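Local coordinates for putative sensory box/GGDEF family protein (Vibrio parahaemolyticus, PDB 3LID) that probably makes cyclic di-GMP from GTP through a GGDEF domain absent from this fragment, which is the extracellular PDC-fold sensor domain, at residues A[147-159]-A[166-178]. Numbering follows the deposited sequence.
Sequences PLSPSLRILMPIS and GYLVLNVDIEYLS. With PO4 (phosphate ion), chain C.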
ATOM      1  N   PRO A 147      -3.562   2.972 -15.454  1.00 22.07           N
ATOM      2  CA  PRO A 147      -3.541   4.024 -14.405  1.00 20.65           C
ATOM      3  C   PRO A 147      -2.459   3.714 -13.386  1.00 19.52           C
ATOM      4  O   PRO A 147      -2.142   2.534 -13.087  1.00 17.41           O
ATOM      5  CB  PRO A 147      -4.910   3.902 -13.685  1.00 22.56           C
ATOM      6  CG  PRO A 147      -5.746   2.826 -14.442  1.00 25.60           C
ATOM      7  CD  PRO A 147      -4.816   2.161 -15.496  1.00 24.09           C
ATOM      8  N   LEU A 148      -1.983   4.789 -12.762  1.00 17.70           N
ATOM      9  CA  LEU A 148      -0.840   4.689 -11.872  1.00 16.26           C
ATOM     10  C   LEU A 148      -1.145   3.757 -10.752  1.00 18.00           C
ATOM     11  O   LEU A 148      -2.243   3.774 -10.183  1.00 18.46           O
ATOM     12  CB  LEU A 148      -0.463   6.053 -11.315  1.00 15.83           C
ATOM     13  CG  LEU A 148      -0.060   7.003 -12.435  1.00 17.18           C
ATOM     14  CD1 LEU A 148       0.317   8.396 -11.795  1.00 18.19           C
ATOM     15  CD2 LEU A 148       1.185   6.534 -13.148  1.00 16.18           C
ATOM     16  N   SER A 149      -0.138   2.984 -10.409  1.00 16.89           N
ATOM     17  CA  SER A 149      -0.292   1.829  -9.516  1.00 19.14           C
ATOM     18  C   SER A 149       0.760   1.742  -8.409  1.00 16.86           C
ATOM     19  O   SER A 149       1.824   1.093  -8.585  1.00 17.19           O
ATOM     20  CB  SER A 149      -0.295   0.568 -10.413  1.00 21.21           C
ATOM     21  OG  SER A 149      -0.290  -0.629  -9.645  1.00 29.30           O
ATOM     22  N   PRO A 150       0.520   2.421  -7.248  1.00 17.10           N
ATOM     23  CA  PRO A 150       1.488   2.402  -6.161  1.00 15.54           C
ATOM     24  C   PRO A 150       1.486   1.010  -5.460  1.00 16.53           C
ATOM     25  O   PRO A 150       0.382   0.493  -5.089  1.00 16.12           O
ATOM     26  CB  PRO A 150       1.013   3.537  -5.173  1.00 16.41           C
ATOM     27  CG  PRO A 150      -0.511   3.596  -5.449  1.00 17.91           C
ATOM     28  CD  PRO A 150      -0.702   3.189  -6.962  1.00 19.05           C
ATOM     29  N   SER A 151       2.660   0.395  -5.391  1.00 14.92           N
ATOM     30  CA  SER A 151       2.783  -0.987  -4.851  1.00 14.35           C
ATOM     31  C   SER A 151       3.836  -1.013  -3.797  1.00 14.31           C
ATOM     32  O   SER A 151       4.862  -0.336  -3.908  1.00 14.10           O
ATOM     33  CB  SER A 151       3.303  -2.027  -5.910  1.00 17.63           C
ATOM     34  OG  SER A 151       2.354  -2.413  -6.830  1.00 31.60           O
ATOM     35  N   LEU A 152       3.561  -1.823  -2.756  1.00 13.85           N
ATOM     36  CA  LEU A 152       4.525  -2.107  -1.712  1.00 13.43           C
ATOM     37  C   LEU A 152       4.970  -3.564  -1.958  1.00 13.82           C
ATOM     38  O   LEU A 152       4.175  -4.499  -1.894  1.00 15.05           O
ATOM     39  CB  LEU A 152       3.819  -1.918  -0.358  1.00 13.65           C
ATOM     40  CG  LEU A 152       4.819  -1.795   0.817  1.00 18.11           C
ATOM     41  CD1 LEU A 152       4.067  -1.191   2.125  1.00 18.86           C
ATOM     42  CD2 LEU A 152       5.480  -3.107   1.091  1.00 19.31           C
ATOM     43  N   ARG A 153       6.207  -3.724  -2.381  1.00 13.34           N
ATOM     44  CA  ARG A 153       6.620  -5.068  -2.894  1.00 14.14           C
ATOM     45  C   ARG A 153       7.244  -5.836  -1.727  1.00 14.77           C
ATOM     46  O   ARG A 153       8.224  -5.405  -1.124  1.00 15.14           O
ATOM     47  CB  ARG A 153       7.691  -4.872  -4.008  1.00 13.28           C
ATOM     48  CG  ARG A 153       6.993  -4.330  -5.294  1.00 12.29           C
ATOM     49  CD  ARG A 153       8.068  -3.747  -6.270  1.00 13.20           C
ATOM     50  NE  ARG A 153       7.430  -3.116  -7.405  1.00 14.24           N
ATOM     51  CZ  ARG A 153       6.946  -1.883  -7.379  1.00 16.38           C
ATOM     52  NH1 ARG A 153       7.003  -1.151  -6.220  1.00 15.25           N
ATOM     53  NH2 ARG A 153       6.373  -1.393  -8.477  1.00 16.06           N
ATOM     54  N   ILE A 154       6.705  -7.015  -1.447  1.00 14.76           N
ATOM     55  CA  ILE A 154       7.315  -7.931  -0.442  1.00 13.89           C
ATOM     56  C   ILE A 154       8.329  -8.819  -1.246  1.00 13.47           C
ATOM     57  O   ILE A 154       7.969  -9.262  -2.365  1.00 13.91           O
ATOM     58  CB  ILE A 154       6.262  -8.835   0.133  1.00 13.34           C
ATOM     59  CG1 ILE A 154       5.016  -7.994   0.572  1.00 16.04           C
ATOM     60  CG2 ILE A 154       6.878  -9.639   1.274  1.00 16.44           C
ATOM     61  CD1 ILE A 154       5.354  -6.901   1.630  1.00 16.88           C
ATOM     62  N   LEU A 155       9.518  -8.999  -0.703  1.00 14.68           N
ATOM     63  CA  LEU A 155      10.633  -9.641  -1.410  1.00 13.65           C
ATOM     64  C   LEU A 155      11.181 -10.747  -0.556  1.00 16.19           C
ATOM     65  O   LEU A 155      11.365 -10.562   0.617  1.00 15.89           O
ATOM     66  CB  LEU A 155      11.698  -8.596  -1.597  1.00 14.50           C
ATOM     67  CG  LEU A 155      11.215  -7.326  -2.302  1.00 14.03           C
ATOM     68  CD1 LEU A 155      12.366  -6.296  -2.234  1.00 13.29           C
ATOM     69  CD2 LEU A 155      10.931  -7.663  -3.867  1.00 14.71           C
ATOM     70  N   MET A 156      11.412 -11.938  -1.163  1.00 15.42           N
ATOM     71  CA  MET A 156      11.940 -13.073  -0.385  1.00 15.78           C
ATOM     72  C   MET A 156      12.749 -13.944  -1.357  1.00 15.88           C
ATOM     73  O   MET A 156      12.152 -14.624  -2.221  1.00 16.43           O
ATOM     74  CB  MET A 156      10.740 -13.839   0.225  1.00 17.13           C
ATOM     75  CG  MET A 156      11.126 -15.056   1.079  1.00 19.42           C
ATOM     76  SD  MET A 156       9.675 -15.928   1.540  1.00 24.74           S
ATOM     77  CE  MET A 156      10.601 -17.197   2.334  1.00 24.93           C
ATOM     78  N   PRO A 157      14.068 -14.013  -1.149  1.00 17.46           N
ATOM     79  CA  PRO A 157      14.862 -14.981  -1.991  1.00 15.87           C
ATOM     80  C   PRO A 157      14.496 -16.406  -1.534  1.00 16.20           C
ATOM     81  O   PRO A 157      14.274 -16.652  -0.322  1.00 16.45           O
ATOM     82  CB  PRO A 157      16.317 -14.683  -1.645  1.00 17.41           C
ATOM     83  CG  PRO A 157      16.222 -13.238  -0.965  1.00 16.64           C
ATOM     84  CD  PRO A 157      14.916 -13.222  -0.241  1.00 17.12           C
ATOM     85  N   ILE A 158      14.386 -17.348  -2.499  1.00 15.19           N
ATOM     86  CA  ILE A 158      13.909 -18.669  -2.222  1.00 15.93           C
ATOM     87  C   ILE A 158      15.085 -19.620  -2.648  1.00 17.32           C
ATOM     88  O   ILE A 158      15.614 -19.473  -3.728  1.00 18.46           O
ATOM     89  CB  ILE A 158      12.676 -19.067  -3.081  1.00 16.51           C
ATOM     90  CG1 ILE A 158      11.485 -18.083  -2.787  1.00 15.82           C
ATOM     91  CG2 ILE A 158      12.271 -20.564  -2.663  1.00 15.81           C
ATOM     92  CD1 ILE A 158      11.106 -18.025  -1.289  1.00 14.04           C
ATOM     93  N   SER A 159      15.421 -20.532  -1.744  1.00 18.36           N
ATOM     94  CA  SER A 159      16.543 -21.462  -2.017  1.00 18.07           C
ATOM     95  C   SER A 159      16.073 -22.922  -1.915  1.00 18.25           C
ATOM     96  O   SER A 159      15.034 -23.266  -1.297  1.00 18.14           O
ATOM     97  CB  SER A 159      17.713 -21.199  -1.079  1.00 18.29           C
ATOM     98  OG  SER A 159      17.356 -21.456   0.284  1.00 21.36           O
ATOM     99  N   GLY A 166      15.848 -17.968  -6.956  1.00 16.17           N
ATOM    100  CA  GLY A 166      15.149 -16.760  -7.453  1.00 14.85           C
ATOM    101  C   GLY A 166      14.501 -16.035  -6.254  1.00 14.87           C
ATOM    102  O   GLY A 166      14.857 -16.222  -5.116  1.00 15.70           O
ATOM    103  N   TYR A 167      13.486 -15.251  -6.601  1.00 14.15           N
ATOM    104  CA  TYR A 167      12.861 -14.355  -5.617  1.00 15.06           C
ATOM    105  C   TYR A 167      11.382 -14.444  -5.743  1.00 15.72           C
ATOM    106  O   TYR A 167      10.838 -14.317  -6.837  1.00 16.31           O
ATOM    107  CB  TYR A 167      13.289 -12.891  -5.917  1.00 14.99           C
ATOM    108  CG  TYR A 167      14.804 -12.791  -5.882  1.00 14.36           C
ATOM    109  CD1 TYR A 167      15.461 -12.496  -4.678  1.00 15.64           C
ATOM    110  CD2 TYR A 167      15.555 -12.996  -7.033  1.00 17.30           C
ATOM    111  CE1 TYR A 167      16.884 -12.469  -4.621  1.00 18.45           C
ATOM    112  CE2 TYR A 167      16.968 -12.995  -6.997  1.00 15.66           C
ATOM    113  CZ  TYR A 167      17.605 -12.717  -5.767  1.00 18.87           C
ATOM    114  OH  TYR A 167      18.968 -12.696  -5.728  1.00 19.17           O
ATOM    115  N   LEU A 168      10.714 -14.625  -4.605  1.00 14.12           N
ATOM    116  CA  LEU A 168       9.257 -14.415  -4.560  1.00 14.16           C
ATOM    117  C   LEU A 168       9.008 -12.922  -4.374  1.00 14.20           C
ATOM    118  O   LEU A 168       9.620 -12.316  -3.506  1.00 14.29           O
ATOM    119  CB  LEU A 168       8.719 -15.162  -3.353  1.00 14.17           C
ATOM    120  CG  LEU A 168       7.249 -14.941  -3.068  1.00 16.04           C
ATOM    121  CD1 LEU A 168       6.424 -15.604  -4.193  1.00 16.35           C
ATOM    122  CD2 LEU A 168       6.849 -15.613  -1.713  1.00 18.13           C
ATOM    123  N   VAL A 169       8.108 -12.347  -5.176  1.00 12.77           N
ATOM    124  CA  VAL A 169       7.809 -10.932  -5.088  1.00 14.07           C
ATOM    125  C   VAL A 169       6.309 -10.786  -5.074  1.00 15.66           C
ATOM    126  O   VAL A 169       5.604 -11.312  -5.958  1.00 12.84           O
ATOM    127  CB  VAL A 169       8.318 -10.174  -6.336  1.00 14.07           C
ATOM    128  CG1 VAL A 169       7.993  -8.685  -6.220  1.00 14.60           C
ATOM    129  CG2 VAL A 169       9.864 -10.346  -6.465  1.00 13.72           C
ATOM    130  N   LEU A 170       5.799 -10.027  -4.090  1.00 14.13           N
ATOM    131  CA  LEU A 170       4.344  -9.852  -4.015  1.00 14.23           C
ATOM    132  C   LEU A 170       4.061  -8.362  -4.066  1.00 14.39           C
ATOM    133  O   LEU A 170       4.640  -7.633  -3.303  1.00 15.18           O
ATOM    134  CB  LEU A 170       3.841 -10.388  -2.615  1.00 15.33           C
ATOM    135  CG  LEU A 170       4.506 -11.722  -2.194  1.00 16.08           C
ATOM    136  CD1 LEU A 170       4.104 -12.059  -0.760  1.00 22.50           C
ATOM    137  CD2 LEU A 170       3.978 -12.780  -3.201  1.00 19.51           C
ATOM    138  N   ASN A 171       3.190  -7.920  -4.928  1.00 12.69           N
ATOM    139  CA  ASN A 171       2.924  -6.478  -5.074  1.00 12.42           C
ATOM    140  C   ASN A 171       1.645  -6.211  -4.310  1.00 12.87           C
ATOM    141  O   ASN A 171       0.552  -6.467  -4.814  1.00 14.88           O
ATOM    142  CB  ASN A 171       2.756  -6.086  -6.549  1.00 15.16           C
ATOM    143  CG  ASN A 171       4.067  -5.971  -7.246  1.00 12.86           C
ATOM    144  OD1 ASN A 171       4.974  -6.806  -7.016  1.00 14.82           O
ATOM    145  ND2 ASN A 171       4.222  -4.928  -8.063  1.00 13.92           N
ATOM    146  N   VAL A 172       1.825  -5.590  -3.155  1.00 14.74           N
ATOM    147  CA  VAL A 172       0.673  -5.136  -2.320  1.00 14.64           C
ATOM    148  C   VAL A 172       0.132  -3.844  -2.914  1.00 14.09           C
ATOM    149  O   VAL A 172       0.866  -2.867  -3.154  1.00 14.66           O
ATOM    150  CB  VAL A 172       1.119  -4.979  -0.857  1.00 14.38           C
ATOM    151  CG1 VAL A 172      -0.070  -4.348  -0.040  1.00 14.66           C
ATOM    152  CG2 VAL A 172       1.604  -6.361  -0.260  1.00 16.96           C
ATOM    153  N   ASP A 173      -1.139  -3.863  -3.225  1.00 15.68           N
ATOM    154  CA  ASP A 173      -1.789  -2.831  -4.038  1.00 15.87           C
ATOM    155  C   ASP A 173      -2.320  -1.710  -3.082  1.00 15.71           C
ATOM    156  O   ASP A 173      -3.305  -1.861  -2.330  1.00 14.85           O
ATOM    157  CB  ASP A 173      -2.944  -3.543  -4.716  1.00 16.93           C
ATOM    158  CG  ASP A 173      -3.828  -2.613  -5.548  1.00 21.83           C
ATOM    159  OD1 ASP A 173      -3.668  -1.398  -5.533  1.00 26.96           O
ATOM    160  OD2 ASP A 173      -4.706  -3.150  -6.209  1.00 24.72           O
ATOM    161  N   ILE A 174      -1.549  -0.622  -3.007  1.00 15.50           N
ATOM    162  CA  ILE A 174      -1.944   0.498  -2.110  1.00 17.12           C
ATOM    163  C   ILE A 174      -3.257   1.177  -2.524  1.00 17.25           C
ATOM    164  O   ILE A 174      -4.043   1.620  -1.664  1.00 18.03           O
ATOM    165  CB  ILE A 174      -0.786   1.531  -2.104  1.00 16.65           C
ATOM    166  CG1 ILE A 174       0.514   0.896  -1.521  1.00 18.24           C
ATOM    167  CG2 ILE A 174      -1.143   2.800  -1.287  1.00 18.09           C
ATOM    168  CD1 ILE A 174       0.380   0.359  -0.021  1.00 20.44           C
ATOM    169  N   GLU A 175      -3.593   1.184  -3.813  1.00 16.92           N
ATOM    170  CA  GLU A 175      -4.884   1.733  -4.201  1.00 18.62           C
ATOM    171  C   GLU A 175      -6.062   0.908  -3.661  1.00 17.75           C
ATOM    172  O   GLU A 175      -7.054   1.437  -3.196  1.00 17.69           O
ATOM    173  CB  GLU A 175      -4.940   1.770  -5.728  1.00 18.98           C
ATOM    174  CG  GLU A 175      -6.325   2.208  -6.280  1.00 25.59           C
ATOM    175  CD  GLU A 175      -6.322   2.209  -7.815  1.00 36.81           C
ATOM    176  OE1 GLU A 175      -5.883   1.195  -8.399  1.00 35.03           O
ATOM    177  OE2 GLU A 175      -6.721   3.218  -8.426  1.00 35.53           O
ATOM    178  N   TYR A 176      -5.932  -0.411  -3.739  1.00 17.06           N
ATOM    179  CA  TYR A 176      -6.956  -1.282  -3.173  1.00 16.14           C
ATOM    180  C   TYR A 176      -7.042  -1.014  -1.637  1.00 15.90           C
ATOM    181  O   TYR A 176      -8.178  -0.870  -1.118  1.00 15.82           O
ATOM    182  CB  TYR A 176      -6.550  -2.763  -3.367  1.00 16.84           C
ATOM    183  CG  TYR A 176      -7.435  -3.678  -2.624  1.00 16.06           C
ATOM    184  CD1 TYR A 176      -8.714  -3.990  -3.133  1.00 18.84           C
ATOM    185  CD2 TYR A 176      -7.017  -4.222  -1.375  1.00 17.49           C
ATOM    186  CE1 TYR A 176      -9.586  -4.797  -2.411  1.00 20.44           C
ATOM    187  CE2 TYR A 176      -7.914  -5.037  -0.630  1.00 17.51           C
ATOM    188  CZ  TYR A 176      -9.140  -5.311  -1.166  1.00 18.22           C
ATOM    189  OH  TYR A 176      -9.986  -6.120  -0.374  1.00 21.90           O
ATOM    190  N   LEU A 177      -5.895  -1.048  -0.947  1.00 15.20           N
ATOM    191  CA  LEU A 177      -5.937  -0.884   0.497  1.00 16.22           C
ATOM    192  C   LEU A 177      -6.579   0.479   0.835  1.00 17.33           C
ATOM    193  O   LEU A 177      -7.331   0.563   1.799  1.00 17.12           O
ATOM    194  CB  LEU A 177      -4.592  -0.915   1.168  1.00 17.13           C
ATOM    195  CG  LEU A 177      -4.046  -2.349   1.177  1.00 19.38           C
ATOM    196  CD1 LEU A 177      -2.588  -2.257   1.814  1.00 17.56           C
ATOM    197  CD2 LEU A 177      -4.981  -3.317   1.958  1.00 19.58           C
ATOM    198  N   SER A 178      -6.209   1.543   0.094  1.00 16.22           N
ATOM    199  CA  SER A 178      -6.835   2.877   0.300  1.00 18.05           C
ATOM    200  C   SER A 178      -8.331   2.824   0.125  1.00 17.96           C
ATOM    201  O   SER A 178      -9.071   3.427   0.924  1.00 18.35           O
ATOM    202  CB  SER A 178      -6.227   3.911  -0.697  1.00 17.09           C
ATOM    203  OG  SER A 178      -4.865   3.986  -0.337  1.00 26.64           O
TER
HETATM  204  P   PO4 C 321       6.734  -3.856 -11.030  1.00 15.25           P
HETATM  205  O1  PO4 C 321       5.439  -4.229 -11.777  1.00 15.66           O
HETATM  206  O2  PO4 C 321       7.813  -4.656 -11.771  1.00 14.86           O
HETATM  207  O3  PO4 C 321       6.707  -4.289  -9.593  1.00 15.83           O
HETATM  208  O4  PO4 C 321       7.009  -2.361 -11.153  1.00 15.42           O
HETATM  209  O   HOH W   1      -2.126   0.499  -6.494  1.00 30.75           O
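Arg153 and Asn171 face each other as a non-hydrogen-bonded pair in the antiparallel hairpin of strands 150-160 and 163-173, and together they grip a phosphate ion. Arg153 illustrates how one residue can serve both sheet and pocket. Its CB leaves the strand near Leu170 O; CG, set anti to the carbonyl carbon (chi1 -73°), rests 3.6 Å from Asn171 OD1. The chain then runs extended past CD, and Arg153 NE donates to phosphate O3 at 2.6 Å. At the tip, NH2 bonds O4 and more weakly O3, so the phosphate lies at the guanidinium edge, while NH1 is held by Glu136 O and Ser151 CB lies over one face, toward its rim. Asn171 turns its amide plane 73° from the guanidinium and sends ND2 to the same O3 in a nearly straight bond (3.0 Å, 172°); Glu138 OE2 also accepts from ND2, and Arg83 NH2 donates to OD1.

Leu152, Ile154, Val172 and Leu170 occupy the other sheet face, where Ile154 CG1 meets Val172 CG2 at 3.9 Å and helix 9-45 packs over Ile154. Paired bonds such as Ile154 N to Leu170 O (2.8 Å) and Leu170 N to Ile154 O (2.9 Å) fix the register. Where the ladder ends, Ile174 N still reaches Pro150 O, and Asp173 OD1 caps the following helix by accepting from Tyr176 N.

The phosphate probably came from crystallisation, but Lys113 NZ, Arg116 NH1, Arg83 NH2, Tyr118 OH and Arg139 N also hydrogen-bond it. The chemistry is consistent with an anion-accepting pocket in this sensor module, carried on a hairpin whose other face is apolar.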